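Side-chain contact in RNA-binding protein RMD9, mitochondrial (Saccharomyces cerevisiae S288C, PDB 7A9X), which binds a dodecameric RNA element in the 3'-UTRs of mitochondrial mRNAs and takes part in their processing or stability: residues 115-118 and 119-122. Sequence-based numbering, arbitrary orientation.
With nucleotides of chain B.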
loop_
_atom_site.group_PDB
_atom_site.type_symbol
_atom_site.label_atom_id
_atom_site.label_comp_id
_atom_site.label_asym_id
_atom_site.label_seq_id
_atom_site.Cartn_x
_atom_site.Cartn_y
_atom_site.Cartn_z
ATOM N N LEU A 115 15.239 -11.917 -4.017
ATOM C CA LEU A 115 14.091 -11.312 -4.683
ATOM C C LEU A 115 13.001 -10.945 -3.685
ATOM O O LEU A 115 12.293 -9.950 -3.875
ATOM C CB LEU A 115 13.544 -12.262 -5.751
ATOM C CG LEU A 115 14.496 -12.662 -6.882
ATOM C CD1 LEU A 115 13.870 -13.737 -7.758
ATOM C CD2 LEU A 115 14.882 -11.451 -7.719
ATOM N N HIS A 116 12.852 -11.734 -2.617
ATOM C CA HIS A 116 11.905 -11.377 -1.569
ATOM C C HIS A 116 12.304 -10.067 -0.903
ATOM O O HIS A 116 11.466 -9.177 -0.718
ATOM C CB HIS A 116 11.808 -12.501 -0.534
ATOM C CG HIS A 116 10.730 -12.295 0.484
ATOM N ND1 HIS A 116 10.618 -13.071 1.618
ATOM C CD2 HIS A 116 9.713 -11.401 0.539
ATOM C CE1 HIS A 116 9.580 -12.664 2.327
ATOM N NE2 HIS A 116 9.015 -11.652 1.695
ATOM N N ASN A 117 13.582 -9.924 -0.545
ATOM C CA ASN A 117 14.037 -8.672 0.051
ATOM C C ASN A 117 13.934 -7.513 -0.931
ATOM O O ASN A 117 13.788 -6.361 -0.511
ATOM C CB ASN A 117 15.469 -8.821 0.562
ATOM C CG ASN A 117 15.537 -9.556 1.884
ATOM O OD1 ASN A 117 14.521 -10.024 2.399
ATOM N ND2 ASN A 117 16.737 -9.663 2.442
ATOM N N GLY A 118 14.006 -7.793 -2.235
ATOM C CA GLY A 118 13.772 -6.746 -3.216
ATOM C C GLY A 118 12.350 -6.223 -3.169
ATOM O O GLY A 118 12.121 -5.011 -3.225
ATOM N N LEU A 119 11.375 -7.130 -3.068
ATOM C CA LEU A 119 9.990 -6.712 -2.877
ATOM C C LEU A 119 9.845 -5.874 -1.615
ATOM O O LEU A 119 9.198 -4.820 -1.628
ATOM C CB LEU A 119 9.076 -7.936 -2.805
ATOM C CG LEU A 119 9.002 -8.819 -4.049
ATOM C CD1 LEU A 119 8.298 -10.130 -3.736
ATOM C CD2 LEU A 119 8.291 -8.087 -5.171
ATOM N N ARG A 120 10.453 -6.328 -0.516
ATOM C CA ARG A 120 10.399 -5.579 0.735
ATOM C C ARG A 120 11.001 -4.189 0.573
ATOM O O ARG A 120 10.428 -3.198 1.039
ATOM C CB ARG A 120 11.124 -6.358 1.833
ATOM C CG ARG A 120 10.436 -7.657 2.219
ATOM C CD ARG A 120 11.365 -8.572 2.997
ATOM N NE ARG A 120 10.627 -9.437 3.913
ATOM C CZ ARG A 120 11.169 -10.436 4.600
ATOM N NH1 ARG A 120 10.420 -11.164 5.418
ATOM N NH2 ARG A 120 12.460 -10.712 4.466
ATOM N N SER A 121 12.149 -4.095 -0.103
ATOM C CA SER A 121 12.799 -2.802 -0.283
ATOM C C SER A 121 12.009 -1.906 -1.230
ATOM O O SER A 121 11.909 -0.694 -1.004
ATOM C CB SER A 121 14.225 -2.998 -0.795
ATOM O OG SER A 121 14.834 -1.750 -1.075
ATOM N N THR A 122 11.441 -2.477 -2.296
ATOM C CA THR A 122 10.647 -1.671 -3.218
ATOM C C THR A 122 9.450 -1.045 -2.508
ATOM O O THR A 122 9.173 0.149 -2.680
ATOM C CB THR A 122 10.183 -2.515 -4.407
ATOM O OG1 THR A 122 11.317 -3.130 -5.032
ATOM C CG2 THR A 122 9.474 -1.642 -5.428
ATOM P P A B 6 7.108 -9.129 7.783
ATOM O OP1 A B 6 5.624 -9.095 7.755
ATOM O OP2 A B 6 7.834 -10.057 6.878
ATOM O "O5'" A B 6 7.677 -7.671 7.494
ATOM C "C5'" A B 6 7.196 -6.525 8.192
ATOM C "C4'" A B 6 7.428 -5.262 7.397
ATOM O "O4'" A B 6 8.856 -4.985 7.355
ATOM C "C3'" A B 6 6.969 -5.336 5.944
ATOM O "O3'" A B 6 6.532 -4.053 5.505
ATOM C "C2'" A B 6 8.247 -5.724 5.208
ATOM O "O2'" A B 6 8.282 -5.385 3.839
ATOM C "C1'" A B 6 9.304 -4.972 6.010
ATOM N N9 A B 6 10.612 -5.619 5.951
ATOM C C8 A B 6 10.956 -6.828 6.500
ATOM N N7 A B 6 12.198 -7.170 6.270
ATOM C C5 A B 6 12.696 -6.122 5.513
ATOM C C6 A B 6 13.959 -5.889 4.952
ATOM N N6 A B 6 14.982 -6.737 5.078
ATOM N N1 A B 6 14.133 -4.747 4.253
ATOM C C2 A B 6 13.103 -3.901 4.132
ATOM N N3 A B 6 11.867 -4.010 4.614
ATOM C C4 A B 6 11.731 -5.156 5.305
ATOM P P U B 5 9.972 -13.827 8.136
ATOM O OP1 U B 5 8.587 -14.306 7.905
ATOM O OP2 U B 5 10.915 -13.720 6.996
ATOM O "O5'" U B 5 9.854 -12.398 8.821
ATOM C "C5'" U B 5 9.082 -12.217 9.997
ATOM C "C4'" U B 5 9.219 -10.813 10.522
ATOM O "O4'" U B 5 10.586 -10.588 10.960
ATOM C "C3'" U B 5 8.978 -9.713 9.503
ATOM O "O3'" U B 5 7.608 -9.446 9.275
ATOM C "C2'" U B 5 9.751 -8.542 10.089
ATOM O "O2'" U B 5 9.027 -7.937 11.146
ATOM C "C1'" U B 5 10.968 -9.256 10.678
ATOM N N1 U B 5 12.096 -9.272 9.721
ATOM C C2 U B 5 12.863 -8.126 9.665
ATOM O O2 U B 5 12.647 -7.156 10.373
ATOM N N3 U B 5 13.894 -8.161 8.760
ATOM C C4 U B 5 14.221 -9.204 7.918
ATOM O O4 U B 5 15.181 -9.082 7.157
ATOM C C5 U B 5 13.377 -10.355 8.030
ATOM C C6 U B 5 12.364 -10.349 8.905
#
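The guanidinium of Arg120 lies flat on the imidazole of His116, one helical turn back along helix 105-128, with centres 3.9 Å apart and the two planes 26° from parallel. NE sits over the rim of the ring, 3.5 Å from His116 NE2, and CD adds a CH-pi contact to the same face. On its opposite face the N7 edge of the adenine of A6 of chain B lies over the guanidinium, with N7 3.6 Å from Arg120 NE, so the charged group sits between the protein ring and the rim of the base. Its NH1 is shared by two phosphates, bonding to OP2 of U5 of chain B (3.0 Å) and to OP2 of A6 of chain B (3.2 Å). NH2 donates to Asn117 OD1 (3.0 Å), an oxygen near the guanidinium plane. The chain runs extended from CG to NE (chi2 164°, chi3 151°), carrying the guanidinium out over the His116 ring. Were this arginine an alanine, both phosphates would probably lose their shared donor, Asn117 OD1 its bond, and the His116 face its flat cover. Helix 105-128 precedes what is assigned as the first of eight pentatricopeptide repeats in this all-helical RNA-binding protein. His116 is pinned by Glu180, which bonds to NE2, and by His173 at ND1; the Glu180 carboxylate may favour a cationic imidazole, a tendency the stacked arginine is likely to weaken. Asn117 is held through ND2 by Ser58, which fixes the turn of its amide. On another side of the helix Thr122 OG1 donates a hydrogen bond back to Gly118 O (2.7 Å), from above the carbonyl plane and from the face opposite Thr122 N, while Leu115 and Leu119 are buried against Leu152 of helix 151-161.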